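Peptidoglycan D,D-transpeptidase FtsI (Yersinia pestis, PDB 6SYN) probably cross-links the peptide stems of septal peptidoglycan during cell division, as a class B penicillin-binding protein open to acylation by beta-lactams. Local coordinates at residues Gly17-Arg22 with Glu135-Ser140; Phe81-Arg86 with Thr127-Gln132. All coordinates share one frame; numbering follows the deposited sequence.

Overall arrangement
Both contacts lie in the non-catalytic N-terminal part of the chain, within the range of the dimerisation-domain family. Their centres are 18 Å apart. In sequence the segments run 17-22, 81-86, 127-132 and 135-140, so interaction 2 falls within the span of chain that interaction 1 brings together. Strand 26-38 links them: it pairs antiparallel with strand 19-20 of interaction 1 and with strand 82-88 of interaction 2. The two also touch directly, E138 CG lying 3.6 Å from T127 CG2. Interaction 1 is buried and nearer the centre of the chain; interaction 2 is a surface contact. Together they return the 127-140 region to strands of one N-terminal sheet, away from the transpeptidase pocket.

Interaction 1: residues Gly17-Arg22 with Glu135-Ser140; sequences GMISDR and EGVEKS
I19 meets V137 and E138 of the short helix 136-140 through one atom, its terminal methyl CD1, and no hydrogen bond crosses between the two segments. The backbones stay well apart, with 8.6 Å from I19 CA to E138 CA, so side chains alone bridge the gap. Along the second segment, E135 O accepts from K139 N at 3.2 Å, and G136 has a positive phi of 59°. V137 points its side chain toward strand 19-20, and its CG1 methyl meets I19 CD1 tip to tip at 3.5 Å. I19 reaches this far because CG1 stands opposite the carbonyl carbon and the chain is then extended (chi2 177°), carrying CD1 outward to the helix. This is a strand-to-helix contact in the N-terminal part of a class B penicillin-binding protein: strand 19-20 runs between strand 26-38, antiparallel, and strand 177-178, parallel, and helix 136-140 lies against it, with V137 also touching L177. E138 comes next and approaches at a slant. Its chain bends at chi2 (76°), which brings OE1 to 3.7 Å from I19 CD1, a van der Waals approach of a carboxylate oxygen to a methyl. The polar partners of that carboxylate lie outside the two segments: OE1 forms a salt bridge with R16 NH2, while OE2 forms a salt bridge with R112 NE and a hydrogen bond with Y114 OH. Two arginines on one buried carboxylate would be expected to favour its charged form. R112 also donates to G17 O, so it connects both segments. At the end of the helical turn S140 N bonds to G136 O at 2.7 Å, and S140 OG is hydrogen-bonded to G337 O.

Interaction 2: residues Phe81-Arg86 with Thr127-Gln132; sequences FVYLAR and TNIDGQ
A type I beta turn, N128 to G131, carries I129 at its second position and presents it to the aromatic pair F81 and Y83. The turn's own backbone bond, G131 N to N128 O at 2.9 Å, is weak, and the amide of N128 reinforces it as an Asx motif: OD1 accepts from G131 N at 2.8 Å, nearly in line with its C=O bond (172°), and from Q132 N at 2.8 Å, which sits well above the carbonyl plane. N128 N also reaches Q132 O at 2.8 Å, so backbone and side chain both fix the base of the loop. I129 CG1 lies 3.5 Å from F81 CD1, and I129 CD1 lies 4.0 Å from Y83 CD2, the side chains of I129 and Y83 running past each other in opposite directions. Both approaches are oblique and purely apolar. The rings form a T-shaped (edge-to-face) pair, F81 directing its CE1 edge at the face of Y83, 3.4 Å above the plane and over its centre. F81 CG lies opposite its backbone N (chi1 -167°) and Y83 CG opposite its carbonyl carbon (chi1 -83°), which helps set this angle. F81 also stacks with W37. Strand 82-88 pairs antiparallel with strand 26-38, with a classic beta bulge, L84 and A85 together opposite V36; R107 of strand 104-113 touches the side chains of F81 and Y83, and L84 packs on helix 66-74.

Interaction 1: residues Gly17-Arg22 with Glu135-Ser140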
loop_
_atom_site.group_PDB
_atom_site.type_symbol
_atom_site.label_atom_id
_atom_site.label_comp_id
_atom_site.label_asym_id
_atom_site.label_seq_id
_atom_site.Cartn_x
_atom_site.Cartn_y
_atom_site.Cartn_z
ATOM N N GLY A 17 23.812 6.088 -7.954
ATOM C CA GLY A 17 23.648 6.762 -6.650
ATOM C C GLY A 17 22.997 5.840 -5.633
ATOM O O GLY A 17 22.332 4.887 -6.049
ATOM N N MET A 18 23.178 6.108 -4.341
ATOM C CA MET A 18 22.703 5.218 -3.252
ATOM C C MET A 18 21.337 5.699 -2.741
ATOM O O MET A 18 21.216 6.897 -2.390
ATOM C CB MET A 18 23.701 5.196 -2.093
ATOM C CG MET A 18 23.494 4.025 -1.172
ATOM S SD MET A 18 24.351 4.257 0.390
ATOM C CE MET A 18 23.171 5.294 1.251
ATOM N N ILE A 19 20.357 4.789 -2.684
ATOM C CA ILE A 19 19.014 5.047 -2.086
ATOM C C ILE A 19 19.049 4.608 -0.622
ATOM O O ILE A 19 19.342 3.423 -0.362
ATOM C CB ILE A 19 17.881 4.334 -2.852
ATOM C CG1 ILE A 19 18.015 4.502 -4.369
ATOM C CG2 ILE A 19 16.532 4.816 -2.337
ATOM C CD1 ILE A 19 16.973 3.760 -5.173
ATOM N N SER A 20 18.747 5.532 0.288
ATOM C CA SER A 20 18.662 5.285 1.746
ATOM C C SER A 20 17.284 5.701 2.262
ATOM O O SER A 20 16.567 6.430 1.557
ATOM C CB SER A 20 19.749 6.019 2.465
ATOM O OG SER A 20 19.541 7.420 2.367
ATOM N N ASP A 21 16.949 5.254 3.471
ATOM C CA ASP A 21 15.710 5.631 4.199
ATOM C C ASP A 21 15.968 6.958 4.932
ATOM O O ASP A 21 17.110 7.468 4.869
ATOM C CB ASP A 21 15.249 4.469 5.093
ATOM C CG ASP A 21 15.874 4.435 6.479
ATOM O OD1 ASP A 21 16.940 5.069 6.664
ATOM O OD2 ASP A 21 15.283 3.776 7.371
ATOM N N ARG A 22 14.952 7.483 5.620
ATOM C CA ARG A 22 14.943 8.849 6.218
ATOM C C ARG A 22 16.135 9.079 7.164
ATOM O O ARG A 22 16.489 10.257 7.332
ATOM C CB ARG A 22 13.602 9.127 6.909
ATOM C CG ARG A 22 13.237 8.204 8.065
ATOM C CD ARG A 22 11.987 8.700 8.774
ATOM N NE ARG A 22 12.047 10.148 8.972
ATOM C CZ ARG A 22 11.494 11.065 8.178
ATOM N NH1 ARG A 22 10.796 10.713 7.112
ATOM N NH2 ARG A 22 11.649 12.349 8.448
ATOM N N GLU A 135 11.202 -0.011 -12.642
ATOM C CA GLU A 135 10.066 -0.010 -11.680
ATOM C C GLU A 135 10.430 0.779 -10.413
ATOM O O GLU A 135 11.627 0.863 -10.063
ATOM C CB GLU A 135 9.646 -1.455 -11.381
ATOM C CG GLU A 135 8.531 -1.595 -10.351
ATOM C CD GLU A 135 7.159 -1.081 -10.767
ATOM O OE1 GLU A 135 6.610 -1.603 -11.764
ATOM O OE2 GLU A 135 6.632 -0.169 -10.083
ATOM N N GLY A 136 9.402 1.354 -9.779
ATOM C CA GLY A 136 9.470 2.084 -8.501
ATOM C C GLY A 136 10.402 3.279 -8.558
ATOM O O GLY A 136 10.571 3.878 -9.640
ATOM N N VAL A 137 10.980 3.612 -7.406
ATOM C CA VAL A 137 11.945 4.732 -7.225
ATOM C C VAL A 137 13.112 4.544 -8.200
ATOM O O VAL A 137 13.529 5.543 -8.814
ATOM C CB VAL A 137 12.401 4.818 -5.756
ATOM C CG1 VAL A 137 13.862 5.211 -5.625
ATOM C CG2 VAL A 137 11.510 5.763 -4.966
ATOM N N GLU A 138 13.607 3.311 -8.338
ATOM C CA GLU A 138 14.755 2.962 -9.219
ATOM C C GLU A 138 14.482 3.522 -10.625
ATOM O O GLU A 138 15.379 4.194 -11.170
ATOM C CB GLU A 138 14.998 1.450 -9.188
ATOM C CG GLU A 138 16.413 1.041 -9.555
ATOM C CD GLU A 138 17.468 1.263 -8.484
ATOM O OE1 GLU A 138 18.001 2.382 -8.416
ATOM O OE2 GLU A 138 17.770 0.313 -7.736
ATOM N N LYS A 139 13.281 3.309 -11.173
ATOM C CA LYS A 139 12.859 3.941 -12.454
ATOM C C LYS A 139 12.617 5.437 -12.219
ATOM O O LYS A 139 13.261 6.254 -12.901
ATOM C CB LYS A 139 11.589 3.317 -13.043
ATOM C CG LYS A 139 10.888 4.205 -14.066
ATOM C CD LYS A 139 10.296 3.491 -15.266
ATOM C CE LYS A 139 10.533 4.248 -16.559
ATOM N NZ LYS A 139 9.823 3.631 -17.706
ATOM N N SER A 140 11.713 5.758 -11.290
ATOM C CA SER A 140 11.154 7.113 -11.023
ATOM C C SER A 140 12.258 8.178 -10.935
ATOM O O SER A 140 12.005 9.317 -11.365
ATOM C CB SER A 140 10.326 7.083 -9.764
ATOM O OG SER A 140 9.680 8.324 -9.546
#

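Interaction 2: residues Phe81-Arg86 with Thr127-Gln132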
loop_
_atom_site.group_PDB
_atom_site.type_symbol
_atom_site.label_atom_id
_atom_site.label_comp_id
_atom_site.label_asym_id
_atom_site.label_seq_id
_atom_site.Cartn_x
_atom_site.Cartn_y
_atom_site.Cartn_z
ATOM N N PHE A 81 22.326 -12.246 -23.673
ATOM C CA PHE A 81 22.622 -12.106 -22.222
ATOM C C PHE A 81 21.548 -12.766 -21.348
ATOM O O PHE A 81 20.363 -12.386 -21.441
ATOM C CB PHE A 81 22.756 -10.637 -21.820
ATOM C CG PHE A 81 23.349 -10.475 -20.446
ATOM C CD1 PHE A 81 22.565 -10.624 -19.313
ATOM C CD2 PHE A 81 24.706 -10.246 -20.284
ATOM C CE1 PHE A 81 23.120 -10.512 -18.048
ATOM C CE2 PHE A 81 25.257 -10.130 -19.017
ATOM C CZ PHE A 81 24.465 -10.264 -17.903
ATOM N N VAL A 82 21.974 -13.700 -20.490
ATOM C CA VAL A 82 21.185 -14.218 -19.332
ATOM C C VAL A 82 22.135 -14.438 -18.149
ATOM O O VAL A 82 23.134 -15.174 -18.332
ATOM C CB VAL A 82 20.419 -15.507 -19.686
ATOM C CG1 VAL A 82 19.499 -15.298 -20.877
ATOM C CG2 VAL A 82 21.347 -16.691 -19.927
ATOM N N TYR A 83 21.839 -13.833 -16.992
ATOM C CA TYR A 83 22.568 -14.059 -15.713
ATOM C C TYR A 83 22.412 -15.527 -15.294
ATOM O O TYR A 83 21.300 -16.091 -15.436
ATOM C CB TYR A 83 22.078 -13.140 -14.586
ATOM C CG TYR A 83 22.679 -11.755 -14.571
ATOM C CD1 TYR A 83 24.029 -11.564 -14.319
ATOM C CD2 TYR A 83 21.896 -10.633 -14.794
ATOM C CE1 TYR A 83 24.587 -10.295 -14.298
ATOM C CE2 TYR A 83 22.439 -9.357 -14.782
ATOM C CZ TYR A 83 23.789 -9.188 -14.535
ATOM O OH TYR A 83 24.325 -7.933 -14.525
ATOM N N LEU A 84 23.521 -16.121 -14.833
ATOM C CA LEU A 84 23.588 -17.435 -14.136
ATOM C C LEU A 84 23.915 -17.197 -12.656
ATOM O O LEU A 84 23.414 -17.969 -11.813
ATOM C CB LEU A 84 24.650 -18.318 -14.803
ATOM C CG LEU A 84 24.464 -18.580 -16.300
ATOM C CD1 LEU A 84 25.593 -19.444 -16.842
ATOM C CD2 LEU A 84 23.118 -19.233 -16.593
ATOM N N ALA A 85 24.732 -16.180 -12.357
ATOM C CA ALA A 85 25.051 -15.715 -10.986
ATOM C C ALA A 85 25.435 -14.232 -11.028
ATOM O O ALA A 85 26.370 -13.882 -11.770
ATOM C CB ALA A 85 26.159 -16.550 -10.393
ATOM N N ARG A 86 24.747 -13.399 -10.243
ATOM C CA ARG A 86 25.040 -11.947 -10.131
ATOM C C ARG A 86 26.408 -11.766 -9.462
ATOM O O ARG A 86 27.070 -10.747 -9.728
ATOM C CB ARG A 86 23.921 -11.245 -9.355
ATOM C CG ARG A 86 22.577 -11.257 -10.068
ATOM C CD ARG A 86 21.650 -10.149 -9.600
ATOM N NE ARG A 86 20.264 -10.421 -9.969
ATOM C CZ ARG A 86 19.634 -9.950 -11.049
ATOM N NH1 ARG A 86 18.372 -10.290 -11.266
ATOM N NH2 ARG A 86 20.249 -9.143 -11.902
ATOM N N THR A 127 16.361 -2.813 -11.558
ATOM C CA THR A 127 16.915 -2.379 -12.863
ATOM C C THR A 127 16.820 -3.527 -13.867
ATOM O O THR A 127 16.733 -4.690 -13.439
ATOM C CB THR A 127 18.378 -1.949 -12.732
ATOM O OG1 THR A 127 19.114 -3.114 -12.359
ATOM C CG2 THR A 127 18.572 -0.831 -11.730
ATOM N N ASN A 128 16.850 -3.194 -15.157
ATOM C CA ASN A 128 16.923 -4.180 -16.263
ATOM C C ASN A 128 18.369 -4.655 -16.395
ATOM O O ASN A 128 19.252 -4.095 -15.720
ATOM C CB ASN A 128 16.398 -3.618 -17.590
ATOM C CG ASN A 128 17.197 -2.453 -18.131
ATOM O OD1 ASN A 128 18.335 -2.225 -17.731
ATOM N ND2 ASN A 128 16.601 -1.700 -19.037
ATOM N N ILE A 129 18.578 -5.632 -17.272
ATOM C CA ILE A 129 19.899 -6.221 -17.634
ATOM C C ILE A 129 20.914 -5.103 -17.934
ATOM O O ILE A 129 22.014 -5.146 -17.350
ATOM C CB ILE A 129 19.679 -7.240 -18.779
ATOM C CG1 ILE A 129 19.815 -8.677 -18.266
ATOM C CG2 ILE A 129 20.562 -6.986 -19.995
ATOM C CD1 ILE A 129 18.969 -8.986 -17.045
ATOM N N ASP A 130 20.549 -4.111 -18.752
ATOM C CA ASP A 130 21.457 -3.011 -19.188
ATOM C C ASP A 130 21.828 -2.128 -17.988
ATOM O O ASP A 130 22.917 -1.526 -18.037
ATOM C CB ASP A 130 20.850 -2.205 -20.342
ATOM C CG ASP A 130 20.870 -2.937 -21.676
ATOM O OD1 ASP A 130 20.932 -4.181 -21.656
ATOM O OD2 ASP A 130 20.835 -2.258 -22.727
ATOM N N GLY A 131 20.973 -2.055 -16.959
ATOM C CA GLY A 131 21.237 -1.321 -15.703
ATOM C C GLY A 131 20.386 -0.071 -15.560
ATOM O O GLY A 131 20.759 0.798 -14.749
ATOM N N GLN A 132 19.282 0.022 -16.311
ATOM C CA GLN A 132 18.295 1.134 -16.240
ATOM C C GLN A 132 17.155 0.721 -15.304
ATOM O O GLN A 132 16.699 -0.431 -15.421
ATOM C CB GLN A 132 17.689 1.447 -17.611
ATOM C CG GLN A 132 18.677 1.439 -18.771
ATOM C CD GLN A 132 17.958 1.371 -20.096
ATOM O OE1 GLN A 132 16.960 2.054 -20.317
ATOM N NE2 GLN A 132 18.458 0.535 -20.993
#